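Local coordinates for putative oxidoreductase molybdopterin-binding subunit (Sulfolobus tokodaii, PDB 4ZOH), which probably forms the large catalytic subunit of a xanthine dehydrogenase/aldehyde oxidase-type molybdenum hydroxylase, holding the molybdenum atom and its pterin cytosine dinucleotide cofactor, at residues Y22-E27 against K86-A91; L179-S184 against Y226-L231; H254-K259 against G335-I340. All coordinates share one frame; numbering follows the deposited sequence.

Contact 1: residues Y22-E27 against K86-A91; sequences YVDDIE and KDRYEA
Arg88 grips Asp24 end-on with both terminal nitrogens, a two-bond salt bridge between a short 3-10 segment, 23-25, and the first turn of helix 88-95. Both pieces fall in the a/b hammerhead domain of the aldehyde oxidase and xanthine dehydrogenase family, joined here at the surface. The bridge is the close part of the contact. Arg88 NH2 gives a nearly straight bond (171°) to Asp24 OD1 at 2.9 Å, in the guanidinium plane and on the syn lone pair. The second bond, Arg88 NH1 to Asp24 OD2 at 2.8 Å, is more bent (148°) and slightly tilted from both planes, although carboxylate and guanidinium lie nearly coplanar, 20° apart. Asp24 reaches out with CG trans to its backbone N; Arg88 comes from the opposite direction along a chain bent at chi3. Lys240 makes a salt bridge with Asp24 OD1 as well, so this oxygen has two cationic partners, which would be expected to favour the ionised carboxylate.

Around the bridge the contact is loose. The backbones stay far apart, 11.5 Å between Asp24 CA and Arg88 CA, and the two segments bury little surface against each other. Glu27 brings its carboxylate near without touching, Glu27 OE2 lying 5.0 Å from Arg88 NH2, and it too pairs with Lys240. Other protein chains border the site: side chains of two of them pack on Arg88, and a basic side chain of one forms a salt bridge with Asp87 OD2. Each segment is also braced internally. Asp25 OD2 accepts from Tyr22 N at 2.7 Å, and Asp87, the N-cap of the helix, takes Glu90 N on its OD1 at 3.1 Å.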
# COMPACT_ATOMS: atom_id res chain seq x y z
N TYR A 22 -0.35 7.93 -8.12
CA TYR A 22 -0.99 9.16 -7.65
C TYR A 22 -1.92 8.71 -6.48
O TYR A 22 -2.14 7.50 -6.28
CB TYR A 22 -1.82 9.80 -8.77
CG TYR A 22 -0.98 10.21 -9.92
CD1 TYR A 22 -0.59 11.53 -10.09
CD2 TYR A 22 -0.60 9.25 -10.91
CE1 TYR A 22 0.21 11.91 -11.23
CE2 TYR A 22 0.18 9.58 -12.05
CZ TYR A 22 0.62 10.89 -12.22
OH TYR A 22 1.40 11.21 -13.37
N VAL A 23 -2.46 9.68 -5.74
CA VAL A 23 -3.17 9.35 -4.48
C VAL A 23 -4.26 8.30 -4.65
O VAL A 23 -4.40 7.43 -3.79
CB VAL A 23 -3.65 10.61 -3.68
CG1 VAL A 23 -4.80 11.32 -4.35
CG2 VAL A 23 -3.96 10.22 -2.18
N ASP A 24 -5.03 8.35 -5.76
CA ASP A 24 -6.12 7.40 -5.91
C ASP A 24 -5.68 6.01 -6.39
O ASP A 24 -6.49 5.05 -6.37
CB ASP A 24 -7.26 7.94 -6.80
CG ASP A 24 -8.57 7.23 -6.56
OD1 ASP A 24 -8.75 6.78 -5.40
OD2 ASP A 24 -9.44 7.15 -7.49
N ASP A 25 -4.38 5.89 -6.71
CA ASP A 25 -3.79 4.60 -7.04
C ASP A 25 -3.37 3.84 -5.78
O ASP A 25 -2.79 2.73 -5.90
CB ASP A 25 -2.55 4.76 -7.92
CG ASP A 25 -2.82 5.60 -9.17
OD1 ASP A 25 -3.95 5.64 -9.68
OD2 ASP A 25 -1.86 6.26 -9.57
N ILE A 26 -3.55 4.47 -4.61
CA ILE A 26 -3.13 3.86 -3.34
C ILE A 26 -4.31 3.31 -2.59
O ILE A 26 -5.35 3.92 -2.54
CB ILE A 26 -2.34 4.83 -2.44
CG1 ILE A 26 -1.21 5.47 -3.27
CG2 ILE A 26 -1.76 4.02 -1.27
CD1 ILE A 26 -0.60 6.68 -2.61
N GLU A 27 -4.12 2.13 -2.01
CA GLU A 27 -5.16 1.43 -1.25
C GLU A 27 -4.55 0.89 0.05
O GLU A 27 -3.41 0.47 0.07
CB GLU A 27 -5.75 0.20 -2.02
CG GLU A 27 -6.60 0.52 -3.23
CD GLU A 27 -7.70 1.52 -2.95
OE1 GLU A 27 -8.18 1.60 -1.81
OE2 GLU A 27 -8.08 2.26 -3.90
N LYS A 86 -18.77 2.12 1.91
CA LYS A 86 -17.92 1.02 1.53
C LYS A 86 -17.14 1.33 0.30
O LYS A 86 -16.04 0.81 0.18
CB LYS A 86 -18.81 -0.20 1.29
CG LYS A 86 -18.23 -1.40 0.54
CD LYS A 86 -19.32 -2.18 -0.22
CE LYS A 86 -19.05 -3.68 -0.20
NZ LYS A 86 -20.29 -4.51 -0.06
N ASP A 87 -17.72 2.09 -0.64
CA ASP A 87 -17.01 2.53 -1.86
C ASP A 87 -17.62 3.81 -2.46
O ASP A 87 -18.67 4.29 -1.98
CB ASP A 87 -16.92 1.41 -2.89
CG ASP A 87 -18.14 1.26 -3.69
OD1 ASP A 87 -19.21 1.78 -3.38
OD2 ASP A 87 -18.04 0.60 -4.67
N ARG A 88 -16.97 4.36 -3.48
CA ARG A 88 -17.37 5.66 -4.03
C ARG A 88 -18.81 5.70 -4.55
O ARG A 88 -19.48 6.74 -4.39
CB ARG A 88 -16.42 6.15 -5.11
CG ARG A 88 -16.07 5.14 -6.19
CD ARG A 88 -14.72 5.60 -6.84
NE ARG A 88 -13.58 5.36 -5.94
CZ ARG A 88 -12.41 5.96 -6.08
NH1 ARG A 88 -12.21 6.86 -7.09
NH2 ARG A 88 -11.43 5.70 -5.24
N TYR A 89 -19.28 4.60 -5.16
CA TYR A 89 -20.60 4.54 -5.74
C TYR A 89 -21.63 4.64 -4.64
O TYR A 89 -22.57 5.40 -4.76
CB TYR A 89 -20.79 3.22 -6.55
CG TYR A 89 -20.08 3.25 -7.92
CD1 TYR A 89 -20.83 3.37 -9.12
CD2 TYR A 89 -18.66 3.18 -8.03
CE1 TYR A 89 -20.18 3.36 -10.37
CE2 TYR A 89 -18.02 3.16 -9.28
CZ TYR A 89 -18.79 3.27 -10.45
OH TYR A 89 -18.21 3.30 -11.70
N GLU A 90 -21.40 3.91 -3.54
CA GLU A 90 -22.33 3.89 -2.42
C GLU A 90 -22.24 5.15 -1.64
O GLU A 90 -23.27 5.64 -1.17
CB GLU A 90 -22.10 2.67 -1.52
CG GLU A 90 -22.42 1.38 -2.28
CD GLU A 90 -22.33 0.12 -1.42
OE1 GLU A 90 -22.13 0.26 -0.19
OE2 GLU A 90 -22.45 -1.01 -1.95
N ALA A 91 -21.04 5.74 -1.56
CA ALA A 91 -20.88 7.07 -0.94
C ALA A 91 -21.79 8.09 -1.62
O ALA A 91 -22.45 8.92 -0.94
CB ALA A 91 -19.43 7.54 -0.90

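Contact 2: residues L179-S184 against Y226-L231; sequences LTFYSS and YALAKL
Leu179, at the start of strand 179-183, lays its CD2 methyl against Ala229 CB at 4.0 Å; CG, trans to the backbone N (chi1 -176°), carries that methyl to the helix. Two residues on, Phe181 makes the larger share of the contact: ring atom CE1 approaches Ala229 CB to 3.6 Å, and CD1 of the ring lies 3.9 Å from the same methyl. Ala229 points at the strand, and its small side chain lets the helix backbone come near, with 7.3 Å between Phe181 CA and Ala229 CA. Here helix 223-235 packs on a mixed sheet within the molybdopterin cofactor-binding domain; the axis of residues 226-231 runs at 150° to that of strand 179-183, roughly antiparallel and 9.8 Å away at closest. Leu228 reaches the Phe181 ring too, its CD2 methyl 4.1 Å from Phe181 CE1, and the same side chain also packs on Ala170 of strand 170-174 and on Leu239 and Trp241 of strand 239-241. Helix 188-199 adds Leu199 against Leu179 and Leu195 against Phe181, so the buried ring is shared between two helices. Past this ring the strand meets the helix through a polar group, Ser183 OG hydrogen-bonding to Glu225 OE2.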
# COMPACT_ATOMS: atom_id res chain seq x y z
N LEU A 179 -0.93 9.14 12.75
CA LEU A 179 -1.67 9.39 11.52
C LEU A 179 -0.74 9.33 10.33
O LEU A 179 0.22 10.08 10.27
CB LEU A 179 -2.31 10.78 11.52
CG LEU A 179 -3.21 11.19 10.33
CD1 LEU A 179 -4.29 10.21 10.01
CD2 LEU A 179 -3.75 12.60 10.57
N THR A 180 -1.03 8.46 9.37
CA THR A 180 -0.33 8.58 8.04
C THR A 180 -1.33 9.18 7.05
O THR A 180 -2.45 8.70 7.01
CB THR A 180 0.22 7.23 7.57
OG1 THR A 180 1.15 6.77 8.55
CG2 THR A 180 0.92 7.37 6.25
N PHE A 181 -0.94 10.24 6.35
CA PHE A 181 -1.84 11.03 5.45
C PHE A 181 -1.22 11.20 4.07
O PHE A 181 -0.14 11.85 3.97
CB PHE A 181 -2.03 12.48 6.03
CG PHE A 181 -3.30 13.17 5.54
CD1 PHE A 181 -4.53 12.91 6.13
CD2 PHE A 181 -3.27 14.09 4.50
CE1 PHE A 181 -5.71 13.54 5.67
CE2 PHE A 181 -4.43 14.74 4.06
CZ PHE A 181 -5.65 14.47 4.65
N TYR A 182 -1.84 10.62 3.02
CA TYR A 182 -1.34 10.79 1.64
C TYR A 182 -2.21 11.86 1.01
O TYR A 182 -3.41 11.82 1.20
CB TYR A 182 -1.47 9.54 0.79
CG TYR A 182 -0.80 8.29 1.30
CD1 TYR A 182 0.40 7.83 0.71
CD2 TYR A 182 -1.38 7.54 2.33
CE1 TYR A 182 0.97 6.63 1.11
CE2 TYR A 182 -0.79 6.35 2.75
CZ TYR A 182 0.37 5.93 2.14
OH TYR A 182 0.93 4.81 2.59
N SER A 183 -1.64 12.75 0.23
CA SER A 183 -2.47 13.78 -0.32
C SER A 183 -1.88 14.29 -1.61
O SER A 183 -0.62 14.42 -1.75
CB SER A 183 -2.62 14.97 0.68
OG SER A 183 -3.53 15.97 0.18
N SER A 184 -2.78 14.67 -2.50
CA SER A 184 -2.38 15.34 -3.72
C SER A 184 -2.13 16.77 -3.31
O SER A 184 -3.01 17.61 -3.32
CB SER A 184 -3.46 15.20 -4.83
OG SER A 184 -3.01 15.82 -6.03
N TYR A 226 -8.35 18.63 6.20
CA TYR A 226 -8.56 18.72 7.70
C TYR A 226 -9.63 17.76 8.21
O TYR A 226 -9.41 17.04 9.18
CB TYR A 226 -8.92 20.15 8.10
CG TYR A 226 -7.78 21.15 7.96
CD1 TYR A 226 -6.57 20.93 8.60
CD2 TYR A 226 -7.94 22.30 7.18
CE1 TYR A 226 -5.55 21.84 8.57
CE2 TYR A 226 -6.94 23.24 7.14
CZ TYR A 226 -5.76 23.01 7.86
OH TYR A 226 -4.76 23.91 7.79
N ALA A 227 -10.76 17.73 7.54
CA ALA A 227 -11.85 16.86 7.96
C ALA A 227 -11.51 15.39 7.84
O ALA A 227 -11.81 14.58 8.75
CB ALA A 227 -13.14 17.18 7.21
N LEU A 228 -10.86 15.01 6.73
CA LEU A 228 -10.54 13.59 6.51
C LEU A 228 -9.60 13.13 7.61
O LEU A 228 -9.71 12.04 8.17
CB LEU A 228 -9.85 13.41 5.13
CG LEU A 228 -9.73 11.94 4.74
CD1 LEU A 228 -11.12 11.35 4.43
CD2 LEU A 228 -8.77 11.82 3.52
N ALA A 229 -8.66 14.01 7.94
CA ALA A 229 -7.66 13.69 8.89
C ALA A 229 -8.27 13.50 10.32
O ALA A 229 -7.92 12.55 11.05
CB ALA A 229 -6.66 14.76 8.88
N LYS A 230 -9.18 14.38 10.68
CA LYS A 230 -9.85 14.36 11.93
C LYS A 230 -10.77 13.12 12.00
O LYS A 230 -10.78 12.42 12.96
CB LYS A 230 -10.68 15.65 12.05
CG LYS A 230 -11.68 15.60 13.21
CD LYS A 230 -10.88 15.85 14.49
CE LYS A 230 -11.65 16.76 15.46
NZ LYS A 230 -11.46 16.08 16.75
N LEU A 231 -11.57 12.87 10.97
CA LEU A 231 -12.27 11.61 10.87
C LEU A 231 -11.43 10.33 11.01
O LEU A 231 -11.92 9.35 11.63
CB LEU A 231 -13.11 11.55 9.62
CG LEU A 231 -14.28 12.53 9.57
CD1 LEU A 231 -14.84 12.54 8.17
CD2 LEU A 231 -15.36 12.16 10.59

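Contact 3: residues H254-K259 against G335-I340; sequences HGRDKK and GRPEGI
The guanidinium of Arg256 carries Pro337 on one face, with Pro337 CG 3.3 Å above the plane and over its centre, while water 1 sits in plane at its edge and accepts from Arg256 NH1 at 2.9 Å. In the molybdopterin cofactor-binding domain this joins strand 254-266, where Asp257 and Lys258 form a G1 beta bulge opposite Asn157, to the N-terminal turn of helix 336-353. The Glu338 carboxylate, turned 36° from the guanidinium, lies obliquely to it: Glu338 OE1 is 4.0 Å from Arg256 NE, a long pairing of charges at which no N-H points. The nitrogens of Arg256 turn to other acceptors, NE to Gln617 and NH1 to the carbonyl of Arg332. Its methylene Arg256 CD instead touches Glu338 CD at 3.3 Å, brought there by a chain bent at chi2.

Lys258 supplies the close charge pair. Lys258 NZ donates to Glu338 OE2 at 2.8 Å, on the anti side and 21° out of the carboxylate plane, where a final bend at chi4 (64°) delivers it. The same ammonium binds Arg256 O at 2.9 Å, from above the carbonyl plane, and makes a salt bridge with Glu294. A methionine here would probably leave the buried Glu338 carboxylate and that of Glu294 without their shared cation and Arg256 O without this donor. Gly335 is the N-cap residue of the helix, and its amide is bound through water, which ties helix start, strand and carboxylate together: water 1 accepts from Gly335 N at 3.1 Å and donates to Glu338 OE2 at 2.7 Å.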
# COMPACT_ATOMS: atom_id res chain seq x y z
N HIS A 254 -9.85 28.37 -7.64
CA HIS A 254 -10.20 29.74 -8.11
C HIS A 254 -9.10 30.73 -7.82
O HIS A 254 -8.57 30.74 -6.73
CB HIS A 254 -11.49 30.25 -7.46
CG HIS A 254 -12.68 29.42 -7.78
ND1 HIS A 254 -13.94 29.97 -7.97
CD2 HIS A 254 -12.82 28.08 -7.97
CE1 HIS A 254 -14.80 29.00 -8.26
NE2 HIS A 254 -14.14 27.84 -8.28
N GLY A 255 -8.71 31.53 -8.83
CA GLY A 255 -7.61 32.48 -8.62
C GLY A 255 -7.85 33.74 -9.40
O GLY A 255 -8.89 33.87 -10.06
N ARG A 256 -6.89 34.67 -9.37
CA ARG A 256 -6.99 35.97 -10.10
C ARG A 256 -8.12 36.87 -9.49
O ARG A 256 -8.02 37.18 -8.32
CB ARG A 256 -7.16 35.78 -11.64
CG ARG A 256 -5.99 35.02 -12.27
CD ARG A 256 -4.64 35.74 -12.39
NE ARG A 256 -3.78 34.99 -13.35
CZ ARG A 256 -2.85 34.08 -13.03
NH1 ARG A 256 -2.52 33.83 -11.76
NH2 ARG A 256 -2.14 33.46 -13.99
N ASP A 257 -9.08 37.31 -10.30
CA ASP A 257 -10.28 38.00 -9.88
C ASP A 257 -9.90 39.33 -9.15
O ASP A 257 -10.14 39.46 -7.93
CB ASP A 257 -11.18 37.08 -8.98
CG ASP A 257 -12.62 37.50 -9.01
OD1 ASP A 257 -12.84 38.52 -9.69
OD2 ASP A 257 -13.56 36.87 -8.44
N LYS A 258 -9.23 40.23 -9.88
CA LYS A 258 -8.84 41.58 -9.42
C LYS A 258 -9.18 42.67 -10.44
O LYS A 258 -9.06 42.44 -11.64
CB LYS A 258 -7.37 41.64 -9.03
CG LYS A 258 -6.98 40.56 -8.06
CD LYS A 258 -5.52 40.59 -7.78
CE LYS A 258 -5.26 39.63 -6.62
NZ LYS A 258 -5.62 38.23 -7.10
N LYS A 259 -9.60 43.83 -9.95
CA LYS A 259 -10.06 44.99 -10.74
C LYS A 259 -9.17 46.19 -10.44
O LYS A 259 -8.95 46.52 -9.25
CB LYS A 259 -11.50 45.33 -10.31
CG LYS A 259 -12.30 46.16 -11.32
CD LYS A 259 -13.62 46.66 -10.76
CE LYS A 259 -14.74 45.88 -11.35
NZ LYS A 259 -15.97 46.65 -11.11
N GLY A 335 -0.76 36.56 -7.99
CA GLY A 335 -0.80 38.03 -7.88
C GLY A 335 0.09 38.77 -8.90
O GLY A 335 -0.20 39.91 -9.29
N ARG A 336 1.21 38.18 -9.27
CA ARG A 336 2.12 38.86 -10.22
C ARG A 336 1.55 39.02 -11.64
O ARG A 336 1.75 40.09 -12.25
CB ARG A 336 3.50 38.26 -10.22
CG ARG A 336 4.29 38.59 -8.97
CD ARG A 336 4.32 37.45 -7.97
NE ARG A 336 5.08 36.35 -8.52
CZ ARG A 336 5.12 35.10 -8.03
NH1 ARG A 336 5.87 34.17 -8.65
NH2 ARG A 336 4.42 34.78 -6.94
N PRO A 337 0.77 38.01 -12.15
CA PRO A 337 0.17 38.18 -13.46
C PRO A 337 -0.78 39.39 -13.51
O PRO A 337 -0.80 40.15 -14.54
CB PRO A 337 -0.66 36.90 -13.64
CG PRO A 337 0.06 35.91 -12.84
CD PRO A 337 0.61 36.61 -11.66
N GLU A 338 -1.62 39.53 -12.49
CA GLU A 338 -2.56 40.66 -12.46
C GLU A 338 -1.83 42.01 -12.53
O GLU A 338 -2.16 42.85 -13.33
CB GLU A 338 -3.45 40.57 -11.23
CG GLU A 338 -4.27 39.28 -11.15
CD GLU A 338 -3.56 38.16 -10.38
OE1 GLU A 338 -2.43 37.73 -10.79
OE2 GLU A 338 -4.13 37.66 -9.36
N GLY A 339 -0.83 42.18 -11.70
CA GLY A 339 -0.04 43.42 -11.63
C GLY A 339 0.70 43.77 -12.94
O GLY A 339 0.59 44.90 -13.40
N ILE A 340 1.52 42.84 -13.48
CA ILE A 340 2.11 42.97 -14.84
C ILE A 340 1.02 43.19 -15.92
O ILE A 340 1.16 44.07 -16.76
CB ILE A 340 3.07 41.80 -15.17
CG1 ILE A 340 4.23 41.73 -14.18
CG2 ILE A 340 3.54 41.81 -16.66
CD1 ILE A 340 4.97 43.07 -14.04
O HOH W 1 -3.16 35.10 -9.21

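How the contacts relate
Contacts 1 and 2 are neighbours, their centres 14 Å apart, and they touch directly: Ile26 CD1 packs on Tyr182 CD1 at 3.6 Å, and Val23 CG1 lies 4.1 Å from Ser184 CB. Loop 22-27 thus covers part of strand 179-183, linking the hammerhead domain to the cofactor-binding domain. Contact 3 stands apart, its centre 35 Å from that of contact 1 and 31 Å from that of contact 2, though contacts 2 and 3 both belong to the molybdopterin cofactor-binding domain; their nearest atoms are about 13 Å apart. It lies closer to the centre of the folded chain, and the side chain of Arg256 comes within about 8 Å of the molybdenum atom and of the pterin cytosine dinucleotide.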